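Long-range contacts in ATPase associated with various cellular activities, AAA_5 (Staphylothermus marinus, PDB 6N0S), which probably binds nucleic acid through this N-terminal EVE-like domain of McrB, a restriction protein that as a whole probably hydrolyses ATP: residues A[10-15]-A[169-174]; A[58-63]-A[71-76]; A[77-82]-A[135-140]; A[150-155]-A[175-180]. One frame throughout, in Å; residues are numbered along the deposited sequence.

Contact 1. Residues A[10-15]-A[169-174]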
loop_
_atom_site.group_PDB
_atom_site.type_symbol
_atom_site.label_atom_id
_atom_site.label_comp_id
_atom_site.label_asym_id
_atom_site.label_seq_id
_atom_site.Cartn_x
_atom_site.Cartn_y
_atom_site.Cartn_z
ATOM N N SER A 10 14.218 4.213 -0.035
ATOM C CA SER A 10 13.658 5.542 -0.250
ATOM C C SER A 10 12.781 5.940 0.919
ATOM O O SER A 10 12.195 5.095 1.608
ATOM C CB SER A 10 12.830 5.618 -1.541
ATOM O OG SER A 10 12.300 6.923 -1.760
ATOM N N LYS A 11 12.671 7.251 1.110
ATOM C CA LYS A 11 11.724 7.776 2.071
ATOM C C LYS A 11 10.312 7.813 1.496
ATOM O O LYS A 11 9.363 7.983 2.253
ATOM C CB LYS A 11 12.153 9.179 2.517
ATOM C CG LYS A 11 11.395 9.680 3.769
ATOM C CD LYS A 11 11.839 11.067 4.223
ATOM C CE LYS A 11 10.983 11.558 5.400
ATOM N NZ LYS A 11 11.364 10.930 6.715
ATOM N N TYR A 12 10.162 7.658 0.180
ATOM C CA TYR A 12 8.901 7.846 -0.520
ATOM C C TYR A 12 8.589 6.574 -1.284
ATOM O O TYR A 12 9.421 6.119 -2.076
ATOM C CB TYR A 12 8.996 9.035 -1.463
ATOM C CG TYR A 12 9.484 10.260 -0.719
ATOM C CD1 TYR A 12 8.608 11.002 0.075
ATOM C CD2 TYR A 12 10.819 10.648 -0.775
ATOM C CE1 TYR A 12 9.041 12.107 0.770
ATOM C CE2 TYR A 12 11.267 11.762 -0.084
ATOM C CZ TYR A 12 10.380 12.481 0.685
ATOM O OH TYR A 12 10.818 13.574 1.374
ATOM N N TRP A 13 7.404 5.983 -1.009
ATOM C CA TRP A 13 6.943 4.756 -1.656
ATOM C C TRP A 13 5.526 4.969 -2.152
ATOM O O TRP A 13 4.793 5.832 -1.639
ATOM C CB TRP A 13 6.992 3.531 -0.703
ATOM C CG TRP A 13 8.382 3.098 -0.366
ATOM C CD1 TRP A 13 9.283 3.765 0.389
ATOM C CD2 TRP A 13 9.038 1.893 -0.808
ATOM N NE1 TRP A 13 10.463 3.050 0.453
ATOM C CE2 TRP A 13 10.327 1.897 -0.274
ATOM C CE3 TRP A 13 8.638 0.811 -1.586
ATOM C CZ2 TRP A 13 11.234 0.856 -0.510
ATOM C CZ3 TRP A 13 9.496 -0.209 -1.791
ATOM C CH2 TRP A 13 10.797 -0.183 -1.278
ATOM N N VAL A 14 5.155 4.198 -3.180
ATOM C CA VAL A 14 3.789 4.159 -3.718
ATOM C C VAL A 14 3.177 2.795 -3.436
ATOM O O VAL A 14 3.809 1.767 -3.663
ATOM C CB VAL A 14 3.755 4.435 -5.227
ATOM C CG1 VAL A 14 2.353 4.197 -5.807
ATOM C CG2 VAL A 14 4.189 5.871 -5.529
ATOM N N GLU A 15 1.960 2.793 -2.942
ATOM C CA GLU A 15 1.156 1.585 -2.816
ATOM C C GLU A 15 0.275 1.479 -4.058
ATOM O O GLU A 15 -0.517 2.392 -4.344
ATOM C CB GLU A 15 0.287 1.633 -1.550
ATOM C CG GLU A 15 -0.534 0.354 -1.317
ATOM C CD GLU A 15 -1.752 0.504 -0.397
ATOM O OE1 GLU A 15 -2.462 1.523 -0.459
ATOM O OE2 GLU A 15 -1.998 -0.424 0.396
ATOM N N ILE A 169 9.859 5.585 -4.921
ATOM C CA ILE A 169 9.996 6.711 -5.844
ATOM C C ILE A 169 11.004 7.730 -5.298
ATOM O O ILE A 169 11.338 7.768 -4.108
ATOM C CB ILE A 169 8.626 7.405 -6.159
ATOM C CG1 ILE A 169 7.980 7.976 -4.899
ATOM C CG2 ILE A 169 7.694 6.428 -6.823
ATOM C CD1 ILE A 169 6.675 8.898 -5.143
ATOM N N ARG A 170 11.492 8.558 -6.179
ATOM C CA ARG A 170 12.513 9.515 -5.759
ATOM C C ARG A 170 11.880 10.687 -5.012
ATOM O O ARG A 170 10.671 10.921 -5.131
ATOM C CB ARG A 170 13.247 10.039 -6.972
ATOM C CG ARG A 170 13.950 8.943 -7.791
ATOM C CD ARG A 170 14.476 9.525 -9.117
ATOM N NE ARG A 170 13.334 9.833 -9.980
ATOM C CZ ARG A 170 13.369 10.609 -11.063
ATOM N NH1 ARG A 170 14.517 11.174 -11.453
ATOM N NH2 ARG A 170 12.240 10.806 -11.759
ATOM N N PRO A 171 12.669 11.447 -4.234
ATOM C CA PRO A 171 12.065 12.609 -3.541
ATOM C C PRO A 171 11.395 13.577 -4.491
ATOM O O PRO A 171 10.314 14.090 -4.193
ATOM C CB PRO A 171 13.253 13.247 -2.806
ATOM C CG PRO A 171 14.170 12.069 -2.490
ATOM C CD PRO A 171 14.011 11.127 -3.699
ATOM N N GLU A 172 11.984 13.804 -5.658
ATOM C CA GLU A 172 11.397 14.730 -6.607
ATOM C C GLU A 172 10.122 14.170 -7.236
ATOM O O GLU A 172 9.271 14.943 -7.697
ATOM C CB GLU A 172 12.454 15.080 -7.664
ATOM C CG GLU A 172 12.972 13.901 -8.430
ATOM C CD GLU A 172 14.353 13.414 -7.975
ATOM O OE1 GLU A 172 15.102 12.987 -8.881
ATOM O OE2 GLU A 172 14.676 13.438 -6.741
ATOM N N ASP A 173 9.959 12.840 -7.283
ATOM C CA ASP A 173 8.718 12.281 -7.815
ATOM C C ASP A 173 7.581 12.485 -6.825
ATOM O O ASP A 173 6.456 12.788 -7.223
ATOM C CB ASP A 173 8.853 10.785 -8.130
ATOM C CG ASP A 173 9.989 10.477 -9.088
ATOM O OD1 ASP A 173 10.282 11.344 -9.937
ATOM O OD2 ASP A 173 10.580 9.376 -8.971
ATOM N N TYR A 174 7.866 12.297 -5.536
ATOM C CA TYR A 174 6.929 12.654 -4.476
ATOM C C TYR A 174 6.478 14.109 -4.588
ATOM O O TYR A 174 5.283 14.401 -4.606
ATOM C CB TYR A 174 7.580 12.410 -3.115
ATOM C CG TYR A 174 6.725 12.941 -2.022
ATOM C CD1 TYR A 174 5.631 12.201 -1.544
ATOM C CD2 TYR A 174 6.951 14.207 -1.494
ATOM C CE1 TYR A 174 4.812 12.700 -0.560
ATOM C CE2 TYR A 174 6.121 14.721 -0.509
ATOM C CZ TYR A 174 5.058 13.967 -0.048
ATOM O OH TYR A 174 4.258 14.482 0.941
#
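Y12 lays its ring against Y174 and P171 at the start of helix 171-178, a lesson in strand-to-helix anchoring. Its CB rests on I169 CG1 at 3.7 Å. With CG anti to the carbonyl carbon (chi1 -53°), the ring passes over the first helical turn. CG meets Y174 CB at 3.7 Å, CD1 meets Y174 CG at 3.4 Å, and CE1 continues along Y174 CG and CD2. CD2 nears P171 CA at 3.6 Å and CE2 P171 CB at 3.7 Å, the proline lying oblique to the ring. The two tyrosine rings form an offset stack, centroids 4.7 Å apart and planes 25° from parallel, and Y174 CB adds a CH-pi contact over the Y12 face. On the backbone, I169 N gives a straight bond to Y12 O (2.9 Å), and V14 CG2 touches I169 CG2. Y174 OH goes on to hydrogen-bond E76. The chemistry is thus mainly aromatic and aliphatic: one backbone bond fixes the chain at the sheet margin, and ring overlap seats the helix.

Contact 2. Residues A[58-63]-A[71-76]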
loop_
_atom_site.group_PDB
_atom_site.type_symbol
_atom_site.label_atom_id
_atom_site.label_comp_id
_atom_site.label_asym_id
_atom_site.label_seq_id
_atom_site.Cartn_x
_atom_site.Cartn_y
_atom_site.Cartn_z
ATOM N N ILE A 58 2.347 7.413 -1.024
ATOM C CA ILE A 58 1.315 7.850 -1.956
ATOM C C ILE A 58 0.530 6.634 -2.429
ATOM O O ILE A 58 1.107 5.592 -2.755
ATOM C CB ILE A 58 1.933 8.608 -3.132
ATOM C CG1 ILE A 58 2.590 9.905 -2.632
ATOM C CG2 ILE A 58 0.877 8.901 -4.143
ATOM C CD1 ILE A 58 3.243 10.683 -3.783
ATOM N N HIS A 59 -0.789 6.769 -2.480
ATOM C CA HIS A 59 -1.703 5.666 -2.780
ATOM C C HIS A 59 -2.202 5.790 -4.217
ATOM O O HIS A 59 -2.789 6.814 -4.601
ATOM C CB HIS A 59 -2.868 5.645 -1.780
ATOM C CG HIS A 59 -2.414 5.423 -0.366
ATOM N ND1 HIS A 59 -2.185 4.166 0.147
ATOM C CD2 HIS A 59 -2.089 6.296 0.618
ATOM C CE1 HIS A 59 -1.756 4.273 1.396
ATOM N NE2 HIS A 59 -1.675 5.557 1.699
ATOM N N TYR A 60 -1.945 4.756 -5.004
ATOM C CA TYR A 60 -2.289 4.708 -6.418
ATOM C C TYR A 60 -3.351 3.638 -6.655
ATOM O O TYR A 60 -3.312 2.557 -6.051
ATOM C CB TYR A 60 -1.022 4.389 -7.248
ATOM C CG TYR A 60 -1.273 4.099 -8.709
ATOM C CD1 TYR A 60 -1.404 5.125 -9.627
ATOM C CD2 TYR A 60 -1.361 2.802 -9.169
ATOM C CE1 TYR A 60 -1.611 4.870 -10.961
ATOM C CE2 TYR A 60 -1.566 2.534 -10.504
ATOM C CZ TYR A 60 -1.710 3.574 -11.391
ATOM O OH TYR A 60 -1.935 3.314 -12.717
ATOM N N ILE A 61 -4.240 3.919 -7.599
ATOM C CA ILE A 61 -5.362 3.069 -7.936
ATOM C C ILE A 61 -5.203 2.683 -9.396
ATOM O O ILE A 61 -5.131 3.561 -10.258
ATOM C CB ILE A 61 -6.691 3.819 -7.716
ATOM C CG1 ILE A 61 -6.746 4.425 -6.314
ATOM C CG2 ILE A 61 -7.833 2.933 -7.930
ATOM C CD1 ILE A 61 -6.763 3.443 -5.175
ATOM N N GLY A 62 -5.145 1.382 -9.682
ATOM C CA GLY A 62 -5.135 0.927 -11.066
ATOM C C GLY A 62 -6.520 1.032 -11.720
ATOM O O GLY A 62 -7.544 1.196 -11.065
ATOM N N SER A 63 -6.547 0.907 -13.051
ATOM C CA SER A 63 -7.801 1.090 -13.787
ATOM C C SER A 63 -8.872 0.094 -13.354
ATOM O O SER A 63 -10.058 0.436 -13.296
ATOM C CB SER A 63 -7.556 0.964 -15.290
ATOM O OG SER A 63 -6.602 -0.039 -15.562
ATOM N N LYS A 71 -6.333 4.610 -12.545
ATOM C CA LYS A 71 -5.082 5.259 -12.934
ATOM C C LYS A 71 -4.986 6.671 -12.359
ATOM O O LYS A 71 -4.839 7.656 -13.080
ATOM C CB LYS A 71 -4.934 5.290 -14.456
ATOM C CG LYS A 71 -4.629 3.938 -15.084
ATOM C CD LYS A 71 -4.527 4.031 -16.602
ATOM C CE LYS A 71 -3.474 3.081 -17.144
ATOM N NZ LYS A 71 -2.139 3.458 -16.616
ATOM N N THR A 72 -5.055 6.759 -11.028
ATOM C CA THR A 72 -4.903 8.050 -10.366
ATOM C C THR A 72 -4.250 7.840 -9.012
ATOM O O THR A 72 -4.373 6.779 -8.391
ATOM C CB THR A 72 -6.263 8.801 -10.213
ATOM O OG1 THR A 72 -6.894 8.452 -8.984
ATOM C CG2 THR A 72 -7.195 8.424 -11.321
ATOM N N PHE A 73 -3.529 8.864 -8.575
ATOM C CA PHE A 73 -3.016 8.920 -7.220
ATOM C C PHE A 73 -4.057 9.664 -6.400
ATOM O O PHE A 73 -4.384 10.809 -6.716
ATOM C CB PHE A 73 -1.653 9.613 -7.185
ATOM C CG PHE A 73 -0.643 8.971 -8.087
ATOM C CD1 PHE A 73 -0.552 9.344 -9.408
ATOM C CD2 PHE A 73 0.186 7.987 -7.619
ATOM C CE1 PHE A 73 0.364 8.753 -10.264
ATOM C CE2 PHE A 73 1.134 7.381 -8.475
ATOM C CZ PHE A 73 1.193 7.753 -9.791
ATOM N N ILE A 74 -4.573 9.032 -5.354
ATOM C CA ILE A 74 -5.722 9.597 -4.658
ATOM C C ILE A 74 -5.378 10.284 -3.336
ATOM O O ILE A 74 -6.175 11.092 -2.848
ATOM C CB ILE A 74 -6.825 8.534 -4.425
ATOM C CG1 ILE A 74 -6.341 7.406 -3.502
ATOM C CG2 ILE A 74 -7.371 8.022 -5.780
ATOM C CD1 ILE A 74 -7.514 6.512 -3.042
ATOM N N GLY A 75 -4.239 9.979 -2.737
ATOM C CA GLY A 75 -3.909 10.596 -1.464
ATOM C C GLY A 75 -2.591 10.076 -0.954
ATOM O O GLY A 75 -1.918 9.276 -1.623
ATOM N N GLU A 76 -2.236 10.512 0.253
ATOM C CA GLU A 76 -0.989 10.059 0.842
ATOM C C GLU A 76 -1.125 9.930 2.344
ATOM O O GLU A 76 -2.051 10.460 2.949
ATOM C CB GLU A 76 0.165 11.002 0.472
ATOM C CG GLU A 76 -0.062 12.473 0.772
ATOM C CD GLU A 76 1.191 13.280 0.491
ATOM O OE1 GLU A 76 2.075 13.303 1.386
ATOM O OE2 GLU A 76 1.295 13.822 -0.635
#
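A G1 beta bulge interrupts this hairpin: K71 and T72 both face I61, with K71 in a left-handed backbone conformation. I61 N donates to T72 O at 3.0 Å, and T72 N returns a longer bond to I61 O. The pairing is irregular again at H59, whose N and O bond to two successive residues: H59 N reaches G75 O while I74 N reaches H59 O, both at 2.9 Å. On the face carrying I58, Y60 and F73, the tyrosine sends CD1 over one side of the F73 ring, 3.6 Å from CE2. The planes are inclined at 51°, neither stacked nor perpendicular. I58 CG2 comes against F73 CD2 at 3.7 Å, and the phenol of Y60 runs alongside K71, its OH 3.6 Å from K71 CG. I61, on the face of H59, meets I74 CG2 through CG1 at 3.7 Å, the two side chains crossing at about a right angle. With CG anti to the carbonyl carbon (chi1 -62°), the imidazole of H59 has an edge by G75 O; E15 bonds its ND1 and S77 its NE2. The chemistry implies a division of labour: one face is mainly aromatic and aliphatic, with the E76 carboxylate at its end bonded to Y174 and H178; the other sets a buried imidazole, a partner on each nitrogen, beside aliphatic I61.

Contact 3. Residues A[77-82]-A[135-140]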
loop_
_atom_site.group_PDB
_atom_site.type_symbol
_atom_site.label_atom_id
_atom_site.label_comp_id
_atom_site.label_asym_id
_atom_site.label_seq_id
_atom_site.Cartn_x
_atom_site.Cartn_y
_atom_site.Cartn_z
ATOM N N SER A 77 -0.203 9.178 2.934
ATOM C CA SER A 77 -0.203 8.907 4.361
ATOM C C SER A 77 1.234 8.772 4.832
ATOM O O SER A 77 2.180 8.928 4.055
ATOM C CB SER A 77 -0.997 7.641 4.690
ATOM O OG SER A 77 -0.396 6.548 4.056
ATOM N N VAL A 78 1.391 8.390 6.094
ATOM C CA VAL A 78 2.685 8.343 6.761
ATOM C C VAL A 78 2.839 6.972 7.407
ATOM O O VAL A 78 1.909 6.464 8.043
ATOM C CB VAL A 78 2.817 9.468 7.818
ATOM C CG1 VAL A 78 4.112 9.356 8.572
ATOM C CG2 VAL A 78 2.759 10.834 7.154
ATOM N N LEU A 79 4.000 6.365 7.216
ATOM C CA LEU A 79 4.354 5.091 7.829
ATOM C C LEU A 79 5.495 5.349 8.813
ATOM O O LEU A 79 6.637 5.567 8.395
ATOM C CB LEU A 79 4.753 4.090 6.743
ATOM C CG LEU A 79 5.464 2.812 7.174
ATOM C CD1 LEU A 79 4.750 2.161 8.214
ATOM C CD2 LEU A 79 5.606 1.843 5.999
ATOM N N SER A 80 5.192 5.303 10.108
ATOM C CA SER A 80 6.109 5.751 11.151
ATOM C C SER A 80 6.502 4.595 12.054
ATOM O O SER A 80 5.714 3.681 12.292
ATOM C CB SER A 80 5.491 6.844 12.019
ATOM O OG SER A 80 4.619 6.271 12.985
ATOM N N LYS A 81 7.738 4.650 12.560
ATOM C CA LYS A 81 8.219 3.608 13.454
ATOM C C LYS A 81 7.434 3.593 14.752
ATOM O O LYS A 81 7.176 2.519 15.311
ATOM C CB LYS A 81 9.720 3.805 13.714
ATOM C CG LYS A 81 10.479 2.503 14.033
ATOM C CD LYS A 81 11.983 2.737 14.229
ATOM C CE LYS A 81 12.712 3.157 12.943
ATOM N NZ LYS A 81 14.186 3.331 13.189
ATOM N N GLU A 82 7.027 4.775 15.222
ATOM C CA GLU A 82 6.203 4.889 16.419
ATOM C C GLU A 82 4.884 4.128 16.277
ATOM O O GLU A 82 4.429 3.477 17.226
ATOM C CB GLU A 82 5.960 6.372 16.702
ATOM C CG GLU A 82 4.942 6.671 17.776
ATOM C CD GLU A 82 3.991 7.787 17.362
ATOM O OE1 GLU A 82 4.470 8.907 17.060
ATOM O OE2 GLU A 82 2.766 7.541 17.314
ATOM N N PHE A 135 1.793 -3.132 8.068
ATOM C CA PHE A 135 2.213 -1.838 8.574
ATOM C C PHE A 135 0.974 -1.005 8.863
ATOM O O PHE A 135 0.067 -0.906 8.023
ATOM C CB PHE A 135 3.102 -1.100 7.567
ATOM C CG PHE A 135 4.425 -1.772 7.315
ATOM C CD1 PHE A 135 5.435 -1.716 8.257
ATOM C CD2 PHE A 135 4.655 -2.454 6.146
ATOM C CE1 PHE A 135 6.658 -2.301 8.035
ATOM C CE2 PHE A 135 5.878 -3.058 5.929
ATOM C CZ PHE A 135 6.882 -2.974 6.889
ATOM N N ARG A 136 0.940 -0.382 10.034
ATOM C CA ARG A 136 -0.122 0.568 10.354
ATOM C C ARG A 136 0.307 1.959 9.893
ATOM O O ARG A 136 1.372 2.434 10.288
ATOM C CB ARG A 136 -0.413 0.547 11.854
ATOM C CG ARG A 136 -1.140 -0.711 12.304
ATOM C CD ARG A 136 -1.136 -0.843 13.803
ATOM N NE ARG A 136 -2.382 -1.416 14.296
ATOM C CZ ARG A 136 -2.587 -2.714 14.503
ATOM N NH1 ARG A 136 -1.630 -3.597 14.262
ATOM N NH2 ARG A 136 -3.762 -3.129 14.975
ATOM N N LEU A 137 -0.517 2.589 9.052
ATOM C CA LEU A 137 -0.339 3.947 8.565
ATOM C C LEU A 137 -1.065 4.950 9.464
ATOM O O LEU A 137 -1.913 4.593 10.283
ATOM C CB LEU A 137 -0.892 4.077 7.143
ATOM C CG LEU A 137 -0.278 3.094 6.136
ATOM C CD1 LEU A 137 -1.003 3.183 4.807
ATOM C CD2 LEU A 137 1.211 3.360 5.975
ATOM N N ALA A 138 -0.805 6.232 9.205
ATOM C CA ALA A 138 -1.413 7.334 9.939
ATOM C C ALA A 138 -1.532 8.520 9.010
ATOM O O ALA A 138 -0.772 8.637 8.047
ATOM C CB ALA A 138 -0.584 7.758 11.147
ATOM N N GLU A 139 -2.507 9.388 9.304
ATOM C CA GLU A 139 -2.645 10.715 8.699
ATOM C C GLU A 139 -3.011 10.664 7.234
ATOM O O GLU A 139 -2.724 11.603 6.502
ATOM C CB GLU A 139 -1.365 11.552 8.864
ATOM C CG GLU A 139 -0.772 11.593 10.292
ATOM C CD GLU A 139 0.648 12.236 10.354
ATOM O OE1 GLU A 139 0.974 13.118 9.517
ATOM O OE2 GLU A 139 1.448 11.844 11.239
ATOM N N TYR A 140 -3.646 9.591 6.768
ATOM C CA TYR A 140 -4.113 9.575 5.386
ATOM C C TYR A 140 -4.883 10.850 5.079
ATOM O O TYR A 140 -5.714 11.295 5.868
ATOM C CB TYR A 140 -5.018 8.360 5.100
ATOM C CG TYR A 140 -5.528 8.423 3.689
ATOM C CD1 TYR A 140 -4.688 8.144 2.617
ATOM C CD2 TYR A 140 -6.845 8.797 3.411
ATOM C CE1 TYR A 140 -5.138 8.245 1.333
ATOM C CE2 TYR A 140 -7.288 8.897 2.113
ATOM C CZ TYR A 140 -6.429 8.616 1.090
ATOM O OH TYR A 140 -6.844 8.706 -0.212
HETATM O O HOH W 1 2.188 5.218 10.532
#
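L79 and F135 meet obliquely, the leucine methyls gathered at the root of the phenylalanine. CD1 touches F135 CB at 3.7 Å, and CD2 sits over one face of the ring, shifted toward its rim, 4.0 Å from F135 CG. The leucine CG is anti to the backbone nitrogen (chi1 166°), which carries both methyls toward F135. L79 CB meanwhile meets L137 CD2 at 3.7 Å, and the other branch of L137, CD1, lies 3.5 Å from S77 OG, a hydroxyl that hydrogen-bonds H59. An alanine at L79 is likely to open a gap beside F135 CB and leave that ring face without its methyl cover. S77 CB approaches the edge of the Y140 ring, whereas the V78 and E139 side chains cross at a slant, V78 CG2 being 3.7 Å from E139 OE1. V78 and A138 form the hydrogen-bonded antiparallel pair at the centre, V78 N to A138 O being 2.9 Å. Where the chains part, a water accepts from S80 N at 3.0 Å and lies within bonding distance of V78 O and R136 O. The contact thus brings the break between strands 132-136 and 138-148 alongside strand 72-80; L31 of strand 30-34 packs on L79 and L137, and R136 reaches helix 92-105.

Contact 4. Residues A[150-155]-A[175-180]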
loop_
_atom_site.group_PDB
_atom_site.type_symbol
_atom_site.label_atom_id
_atom_site.label_comp_id
_atom_site.label_asym_id
_atom_site.label_seq_id
_atom_site.Cartn_x
_atom_site.Cartn_y
_atom_site.Cartn_z
ATOM N N ASP A 150 -1.805 10.400 -16.326
ATOM C CA ASP A 150 -1.384 11.167 -17.495
ATOM C C ASP A 150 -0.712 12.488 -17.117
ATOM O O ASP A 150 0.091 13.006 -17.898
ATOM C CB ASP A 150 -2.587 11.416 -18.401
ATOM C CG ASP A 150 -2.184 11.935 -19.756
ATOM O OD1 ASP A 150 -1.553 11.169 -20.528
ATOM O OD2 ASP A 150 -2.483 13.114 -20.046
ATOM N N GLN A 151 -0.983 13.029 -15.929
ATOM C CA GLN A 151 -0.324 14.260 -15.519
ATOM C C GLN A 151 1.142 14.059 -15.170
ATOM O O GLN A 151 1.890 15.037 -15.144
ATOM C CB GLN A 151 -1.024 14.869 -14.306
ATOM C CG GLN A 151 -2.394 15.523 -14.550
ATOM C CD GLN A 151 -3.078 15.917 -13.249
ATOM O OE1 GLN A 151 -3.947 15.201 -12.763
ATOM N NE2 GLN A 151 -2.662 17.041 -12.664
ATOM N N VAL A 152 1.570 12.836 -14.858
ATOM C CA VAL A 152 2.933 12.632 -14.387
ATOM C C VAL A 152 3.591 11.465 -15.113
ATOM O O VAL A 152 4.638 10.975 -14.681
ATOM C CB VAL A 152 2.978 12.411 -12.868
ATOM C CG1 VAL A 152 2.473 13.618 -12.164
ATOM C CG2 VAL A 152 2.165 11.172 -12.456
ATOM N N ARG A 153 3.017 11.055 -16.246
ATOM C CA ARG A 153 3.447 9.833 -16.916
ATOM C C ARG A 153 4.889 9.918 -17.400
ATOM O O ARG A 153 5.547 8.888 -17.543
ATOM C CB ARG A 153 2.508 9.524 -18.090
ATOM C CG ARG A 153 2.444 10.593 -19.172
ATOM C CD ARG A 153 1.483 10.207 -20.308
ATOM N NE ARG A 153 1.748 8.864 -20.830
ATOM C CZ ARG A 153 0.936 7.810 -20.708
ATOM N NH1 ARG A 153 -0.232 7.908 -20.086
ATOM N NH2 ARG A 153 1.291 6.639 -21.224
ATOM N N ASP A 154 5.391 11.120 -17.663
ATOM C CA ASP A 154 6.747 11.295 -18.149
ATOM C C ASP A 154 7.727 11.531 -17.015
ATOM O O ASP A 154 8.918 11.708 -17.273
ATOM C CB ASP A 154 6.793 12.440 -19.172
ATOM C CG ASP A 154 6.120 12.058 -20.502
ATOM O OD1 ASP A 154 6.346 10.924 -20.975
ATOM O OD2 ASP A 154 5.350 12.867 -21.065
ATOM N N ILE A 155 7.258 11.451 -15.776
ATOM C CA ILE A 155 8.059 11.708 -14.590
ATOM C C ILE A 155 8.339 10.421 -13.830
ATOM O O ILE A 155 9.496 10.089 -13.545
ATOM C CB ILE A 155 7.352 12.737 -13.686
ATOM C CG1 ILE A 155 7.360 14.097 -14.367
ATOM C CG2 ILE A 155 8.003 12.794 -12.312
ATOM C CD1 ILE A 155 6.293 15.018 -13.855
ATOM N N GLU A 175 7.430 15.038 -4.647
ATOM C CA GLU A 175 7.084 16.447 -4.767
ATOM C C GLU A 175 6.277 16.719 -6.018
ATOM O O GLU A 175 5.382 17.577 -6.008
ATOM C CB GLU A 175 8.357 17.302 -4.760
ATOM C CG GLU A 175 9.062 17.305 -3.429
ATOM C CD GLU A 175 10.005 18.486 -3.249
ATOM O OE1 GLU A 175 10.535 19.009 -4.257
ATOM O OE2 GLU A 175 10.241 18.871 -2.079
ATOM N N ALA A 176 6.545 15.991 -7.099
ATOM C CA ALA A 176 5.798 16.230 -8.328
ATOM C C ALA A 176 4.323 15.860 -8.171
ATOM O O ALA A 176 3.437 16.566 -8.674
ATOM C CB ALA A 176 6.417 15.436 -9.478
ATOM N N ILE A 177 4.047 14.721 -7.534
ATOM C CA ILE A 177 2.674 14.266 -7.329
ATOM C C ILE A 177 2.011 15.083 -6.229
ATOM O O ILE A 177 0.885 15.573 -6.375
ATOM C CB ILE A 177 2.669 12.760 -6.990
ATOM C CG1 ILE A 177 3.068 11.912 -8.203
ATOM C CG2 ILE A 177 1.298 12.313 -6.475
ATOM C CD1 ILE A 177 3.394 10.443 -7.831
ATOM N N HIS A 178 2.708 15.219 -5.106
ATOM C CA HIS A 178 2.231 16.027 -3.998
ATOM C C HIS A 178 1.834 17.421 -4.453
ATOM O O HIS A 178 0.829 17.963 -3.994
ATOM C CB HIS A 178 3.320 16.116 -2.935
ATOM C CG HIS A 178 2.898 16.840 -1.689
ATOM N ND1 HIS A 178 2.010 16.305 -0.783
ATOM C CD2 HIS A 178 3.283 18.033 -1.177
ATOM C CE1 HIS A 178 1.850 17.149 0.224
ATOM N NE2 HIS A 178 2.620 18.201 0.013
ATOM N N SER A 179 2.611 18.015 -5.358
ATOM C CA SER A 179 2.380 19.391 -5.779
ATOM C C SER A 179 1.204 19.498 -6.733
ATOM O O SER A 179 0.833 20.608 -7.127
ATOM C CB SER A 179 3.652 19.971 -6.430
ATOM O OG SER A 179 3.742 19.637 -7.812
ATOM N N ARG A 180 0.621 18.369 -7.116
ATOM C CA ARG A 180 -0.525 18.342 -7.996
ATOM C C ARG A 180 -1.779 18.018 -7.183
ATOM O O ARG A 180 -1.735 17.603 -6.018
ATOM C CB ARG A 180 -0.294 17.345 -9.141
ATOM C CG ARG A 180 0.480 17.945 -10.300
ATOM C CD ARG A 180 1.047 16.897 -11.233
ATOM N NE ARG A 180 1.721 17.486 -12.393
ATOM C CZ ARG A 180 3.042 17.662 -12.525
ATOM N NH1 ARG A 180 3.910 17.298 -11.579
ATOM N NH2 ARG A 180 3.502 18.199 -13.640
HETATM O O HOH W 2 -0.487 18.688 -14.207
#
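R180 NE and Q151 NE2 both donate to one water, each at 3.1 Å, so that a single oxygen joins the arginine near the C-terminus to the loop across from it. The water lies in the guanidinium plane, at the group's edge. Within its own segment the arginine turns back on helix 171-178: NH1 donates to A176 O at 3.0 Å, with the carbonyl oxygen close to the guanidinium plane although the donor stands above the plane of the carbonyl. One face of the guanidinium is covered by V152 CG1 and Q151 O. The methyl is nearest to the arginine at CD, 3.7 Å away, as the two side chains slide past each other in opposite directions, and I155 CD1 arrives obliquely at NH1. Extended from CG to NE, the arginine reaches along the loop, and its CD also lies 4.0 Å from Q151 NE2, whose amide is turned 72° from the guanidinium. A leucine in place of R180 would probably leave A176 O and the bridging water without their guanidinium donors and uncover V152 CG1. In the same contact, I155 CG2 faces A176 CB at 4.2 Å. Q151 OE1 is held by K148 N. The loop after strand 138-148 thus lies on the C-terminal helix, V152 and I177 both meeting F73 of the mixed sheet, in an EVE-like domain related in structure to PUA-like RNA-binding proteins.

Contacts 1, 2 and 3 all reach the mixed sheet; 1 and 3 come no closer than about 6 Å between nearest atoms, and contact 2 links them through E76 and H59. E76 probably accepts from Y174 OH of contact 1 at 2.5 Å on OE1 and from H178 ND1 of contact 4 at 2.6 Å on OE2, tying contact 2 to helix 171-178. H59 ND1 lies 2.7 Å from E15 OE1 of contact 1, and H59 NE2 lies 2.9 Å from S77 OG of contact 3, a chain running across three neighbouring strands. Contacts 1 and 4 share the helix, their centres about 11 Å apart, whereas contacts 3 and 4, about 22 Å between centres, do not touch.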